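Local coordinates for protein O-methyltransferase (Saccharopolyspora spinosa, PDB 4CE0) that probably transfers a methyl group from S-adenosyl-L-methionine to the 4'-hydroxyl of the rhamnose on spinosyn, with magnesium bound at its active site, at residues A[13-17]-A[56-61]; A[73-77]-A[204-208]. One frame throughout, in Å; residues are numbered along the deposited sequence.

Helix 56-73 ties the two contacts together: contact 1 sits at its start, where helix 6-16 packs against it, and contact 2 lies just past its end, in the loop that leads into strand 78-82. Their centres are 23 Å apart and their nearest atoms about 10 Å, so they do not touch. Contact 1 is the one near the active site, with the side chain of L60 about 7 Å from the bound S-adenosyl-L-homocysteine and G56 about 10 Å from the magnesium ion. Contact 2 lies away from the cofactor and metal sites, where the loop before strand 78-82 meets the turn leading into strand 207-211 of the Rossmann-like sheet.

Contact 1 (A[13-17]-A[56-61]); sequences KKVLT and GLERLD
K13 lies along L60 and ends on D61, so one lysine joins in both the apolar packing and the ion pair of this helix-to-helix contact. Its CB and CG run past the leucine in the opposite direction, K13 CG coming 4.1 Å from L60 CB. The chain then bends at chi3 (-68°), which turns the amino group to the carboxylate; K13 and D61 cross at about a right angle. NZ of K13 forms a salt bridge to OD1 of D61 at 2.8 Å, approaching 37° off the plane of the carboxylate. The same NZ is also hydrogen-bonded to Q64, further along helix 56-73.

T17 faces G56 and L60. Its methyl carbon CG2 packs on L60 CD1 at 3.8 Å and on the glycine backbone, while OG1 turns back to the end of helix 6-16, which T17 follows. With chi1 at 50°, T17 OG1 is tucked in against both the N and C of its own backbone, close to two acceptors, K13 O at 2.7 Å and K14 O at 3.0 Å. L57 crosses T17 at about a right angle and brings CD2 to 3.6 Å from T17 OG1 and 3.4 Å from K13 O, placing a methyl group against the last turn of helix 6-16. F92 of helix 88-100 touches K13, L16 and L60.

R59, in the first turn of helix 56-73, makes a salt bridge to the magnesium ligand D212, so this end of the helix is also tied to the metal site. The chemistry is divided by position: methyl groups meet round T17, L57 and L60, and the K13-D61 ion pair lies at the opposite end from T17. The D61 carboxylate probably favours the charged form of K13, while Q64 helps to fix the position of NZ.

Contact 2 (A[73-77]-A[204-208]); sequences DGVPG and SPGGF
V75 spreads its two methyl groups over the S204-G207 type II beta turn, which leads into strand 207-211 of the Rossmann-like methyltransferase sheet. Its chi1 of -175° splits the branches between two peptides: V75 CG1 lies 3.7 Å from P205 O, and V75 CG2 lies 3.4 Å from G206 O. CG1 also packs on the CB of S204, so the valine rests largely on backbone, with little side chain beneath it. The turn is closed by the bond from G207 N to S204 O, and G206 takes its third position with a positive phi, a conformation that favours glycine.

V75 is also packed from outside the two segments: V70, from the last turns of helix 56-73, touches it, and so does R247 of strand 244-247, while the NE of that arginine donates to G206 O and its NH2 forms a salt bridge with D73. One arginine thus grips both segments. R105 donates to the carbonyl oxygens of V75 and G77, which probably helps to hold this loop.

P76 sits beside the turn, where P76 CG lies 4.0 Å from S204 OG. The single hydrogen bond across the contact runs from S204 OG to P76 O at 2.7 Å; the hydroxyl bends off the C=O line (140°) and sits 37° above the carbonyl plane.

Contact 1 (A[13-17]-A[56-61])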
loop_
_atom_site.group_PDB
_atom_site.type_symbol
_atom_site.label_atom_id
_atom_site.label_comp_id
_atom_site.label_asym_id
_atom_site.label_seq_id
_atom_site.Cartn_x
_atom_site.Cartn_y
_atom_site.Cartn_z
ATOM N N LYS A 13 -5.432 -1.518 -3.678
ATOM C CA LYS A 13 -6.857 -1.706 -3.331
ATOM C C LYS A 13 -7.038 -1.874 -1.833
ATOM O O LYS A 13 -7.958 -1.305 -1.253
ATOM C CB LYS A 13 -7.457 -2.891 -4.111
ATOM C CG LYS A 13 -7.564 -2.569 -5.617
ATOM C CD LYS A 13 -8.179 -3.672 -6.427
ATOM C CE LYS A 13 -7.283 -4.873 -6.486
ATOM N NZ LYS A 13 -7.698 -5.763 -7.604
ATOM N N LYS A 14 -6.164 -2.659 -1.209
ATOM C CA LYS A 14 -6.195 -2.835 0.233
ATOM C C LYS A 14 -5.935 -1.509 0.929
ATOM O O LYS A 14 -6.584 -1.164 1.917
ATOM C CB LYS A 14 -5.120 -3.837 0.666
ATOM C CG LYS A 14 -5.397 -5.304 0.334
ATOM C CD LYS A 14 -4.119 -6.103 0.686
ATOM C CE LYS A 14 -4.256 -7.619 0.543
ATOM N NZ LYS A 14 -4.290 -8.043 -0.885
ATOM N N VAL A 15 -4.957 -0.763 0.420
ATOM C CA VAL A 15 -4.625 0.524 1.025
ATOM C C VAL A 15 -5.748 1.574 0.882
ATOM O O VAL A 15 -6.104 2.228 1.846
ATOM C CB VAL A 15 -3.318 1.079 0.442
ATOM C CG1 VAL A 15 -2.932 2.362 1.153
ATOM C CG2 VAL A 15 -2.221 0.002 0.556
ATOM N N LEU A 16 -6.285 1.742 -0.320
ATOM C CA LEU A 16 -7.295 2.769 -0.564
ATOM C C LEU A 16 -8.586 2.545 0.241
ATOM O O LEU A 16 -9.271 3.492 0.595
ATOM C CB LEU A 16 -7.643 2.794 -2.055
ATOM C CG LEU A 16 -6.565 3.332 -2.964
ATOM C CD1 LEU A 16 -6.844 2.948 -4.445
ATOM C CD2 LEU A 16 -6.483 4.815 -2.798
ATOM N N THR A 17 -8.924 1.284 0.490
ATOM C CA THR A 17 -10.053 0.924 1.349
ATOM C C THR A 17 -9.671 0.841 2.840
ATOM O O THR A 17 -10.510 0.547 3.685
ATOM C CB THR A 17 -10.574 -0.451 0.976
ATOM O OG1 THR A 17 -9.461 -1.336 0.936
ATOM C CG2 THR A 17 -11.271 -0.439 -0.408
ATOM N N GLY A 56 -15.239 0.157 -1.694
ATOM C CA GLY A 56 -14.944 -1.218 -1.351
ATOM C C GLY A 56 -14.141 -1.939 -2.423
ATOM O O GLY A 56 -13.976 -1.414 -3.529
ATOM N N LEU A 57 -13.684 -3.155 -2.095
ATOM C CA LEU A 57 -12.775 -3.910 -2.935
ATOM C C LEU A 57 -13.433 -4.462 -4.196
ATOM O O LEU A 57 -12.787 -4.588 -5.238
ATOM C CB LEU A 57 -12.174 -5.077 -2.140
ATOM C CG LEU A 57 -11.209 -4.845 -0.962
ATOM C CD1 LEU A 57 -10.751 -6.206 -0.349
ATOM C CD2 LEU A 57 -9.991 -4.015 -1.356
ATOM N N GLU A 58 -14.696 -4.863 -4.089
ATOM C CA GLU A 58 -15.419 -5.455 -5.219
ATOM C C GLU A 58 -15.600 -4.419 -6.325
ATOM O O GLU A 58 -15.426 -4.696 -7.525
ATOM C CB GLU A 58 -16.791 -5.986 -4.786
ATOM C CG GLU A 58 -16.799 -7.476 -4.567
ATOM C CD GLU A 58 -18.050 -7.982 -3.839
ATOM O OE1 GLU A 58 -18.667 -7.215 -3.056
ATOM O OE2 GLU A 58 -18.401 -9.164 -4.041
ATOM N N ARG A 59 -15.935 -3.210 -5.932
ATOM C CA ARG A 59 -16.100 -2.169 -6.956
ATOM C C ARG A 59 -14.743 -1.641 -7.491
ATOM O O ARG A 59 -14.629 -1.224 -8.637
ATOM C CB ARG A 59 -17.045 -1.087 -6.451
ATOM C CG ARG A 59 -18.409 -1.687 -6.039
ATOM C CD ARG A 59 -19.572 -0.770 -6.301
ATOM N NE ARG A 59 -19.601 0.419 -5.451
ATOM C CZ ARG A 59 -20.075 0.446 -4.212
ATOM N NH1 ARG A 59 -20.524 -0.662 -3.628
ATOM N NH2 ARG A 59 -20.099 1.579 -3.551
ATOM N N LEU A 60 -13.699 -1.698 -6.677
ATOM C CA LEU A 60 -12.371 -1.329 -7.165
ATOM C C LEU A 60 -11.905 -2.408 -8.145
ATOM O O LEU A 60 -11.220 -2.098 -9.134
ATOM C CB LEU A 60 -11.374 -1.186 -6.009
ATOM C CG LEU A 60 -11.297 0.134 -5.258
ATOM C CD1 LEU A 60 -10.401 -0.073 -4.064
ATOM C CD2 LEU A 60 -10.793 1.281 -6.135
ATOM N N ASP A 61 -12.303 -3.670 -7.911
ATOM C CA ASP A 61 -11.939 -4.745 -8.845
ATOM C C ASP A 61 -12.661 -4.531 -10.166
ATOM O O ASP A 61 -12.141 -4.805 -11.256
ATOM C CB ASP A 61 -12.316 -6.139 -8.334
ATOM C CG ASP A 61 -11.487 -6.593 -7.133
ATOM O OD1 ASP A 61 -10.428 -6.007 -6.834
ATOM O OD2 ASP A 61 -11.914 -7.572 -6.481
#

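Contact 2 (A[73-77]-A[204-208])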
loop_
_atom_site.group_PDB
_atom_site.type_symbol
_atom_site.label_atom_id
_atom_site.label_comp_id
_atom_site.label_asym_id
_atom_site.label_seq_id
_atom_site.Cartn_x
_atom_site.Cartn_y
_atom_site.Cartn_z
ATOM N N ASP A 73 -7.784 -3.463 -25.270
ATOM C CA ASP A 73 -8.581 -3.366 -26.499
ATOM C C ASP A 73 -8.202 -2.178 -27.390
ATOM O O ASP A 73 -8.571 -2.145 -28.568
ATOM C CB ASP A 73 -10.069 -3.251 -26.155
ATOM C CG ASP A 73 -10.637 -4.522 -25.573
ATOM O OD1 ASP A 73 -9.860 -5.432 -25.212
ATOM O OD2 ASP A 73 -11.874 -4.608 -25.477
ATOM N N GLY A 74 -7.487 -1.195 -26.846
ATOM C CA GLY A 74 -7.189 0.013 -27.596
ATOM C C GLY A 74 -8.299 1.058 -27.621
ATOM O O GLY A 74 -8.307 1.943 -28.484
ATOM N N VAL A 75 -9.218 1.003 -26.662
ATOM C CA VAL A 75 -10.276 2.021 -26.604
ATOM C C VAL A 75 -9.646 3.379 -26.329
ATOM O O VAL A 75 -8.984 3.552 -25.322
ATOM C CB VAL A 75 -11.299 1.718 -25.503
ATOM C CG1 VAL A 75 -12.451 2.723 -25.536
ATOM C CG2 VAL A 75 -11.799 0.299 -25.644
ATOM N N PRO A 76 -9.840 4.350 -27.230
ATOM C CA PRO A 76 -9.202 5.624 -26.906
ATOM C C PRO A 76 -9.976 6.454 -25.884
ATOM O O PRO A 76 -11.205 6.355 -25.733
ATOM C CB PRO A 76 -9.132 6.329 -28.269
ATOM C CG PRO A 76 -10.240 5.773 -29.050
ATOM C CD PRO A 76 -10.490 4.363 -28.554
ATOM N N GLY A 77 -9.234 7.282 -25.160
ATOM C CA GLY A 77 -9.847 8.325 -24.358
ATOM C C GLY A 77 -9.350 8.380 -22.939
ATOM O O GLY A 77 -8.554 7.549 -22.525
ATOM N N SER A 204 -16.138 6.857 -25.940
ATOM C CA SER A 204 -15.808 6.073 -27.128
ATOM C C SER A 204 -16.604 4.771 -27.191
ATOM O O SER A 204 -17.048 4.248 -26.155
ATOM C CB SER A 204 -14.307 5.745 -27.166
ATOM O OG SER A 204 -13.503 6.918 -27.029
ATOM N N PRO A 205 -16.795 4.243 -28.416
ATOM C CA PRO A 205 -17.313 2.880 -28.511
ATOM C C PRO A 205 -16.340 1.882 -27.904
ATOM O O PRO A 205 -15.117 2.005 -28.036
ATOM C CB PRO A 205 -17.478 2.658 -30.030
ATOM C CG PRO A 205 -16.617 3.675 -30.672
ATOM C CD PRO A 205 -16.623 4.858 -29.745
ATOM N N GLY A 206 -16.896 0.914 -27.201
ATOM C CA GLY A 206 -16.113 -0.042 -26.446
ATOM C C GLY A 206 -15.693 0.504 -25.088
ATOM O O GLY A 206 -14.952 -0.168 -24.376
ATOM N N GLY A 207 -16.124 1.727 -24.762
ATOM C CA GLY A 207 -15.830 2.365 -23.477
ATOM C C GLY A 207 -16.856 1.932 -22.442
ATOM O O GLY A 207 -17.885 1.354 -22.801
ATOM N N PHE A 208 -16.600 2.236 -21.174
ATOM C CA PHE A 208 -17.449 1.773 -20.080
ATOM C C PHE A 208 -18.125 2.912 -19.354
ATOM O O PHE A 208 -17.504 3.957 -19.039
ATOM C CB PHE A 208 -16.617 0.998 -19.050
ATOM C CG PHE A 208 -16.156 -0.349 -19.520
ATOM C CD1 PHE A 208 -14.944 -0.486 -20.186
ATOM C CD2 PHE A 208 -16.928 -1.495 -19.267
ATOM C CE1 PHE A 208 -14.515 -1.724 -20.627
ATOM C CE2 PHE A 208 -16.500 -2.732 -19.696
ATOM C CZ PHE A 208 -15.291 -2.858 -20.374
#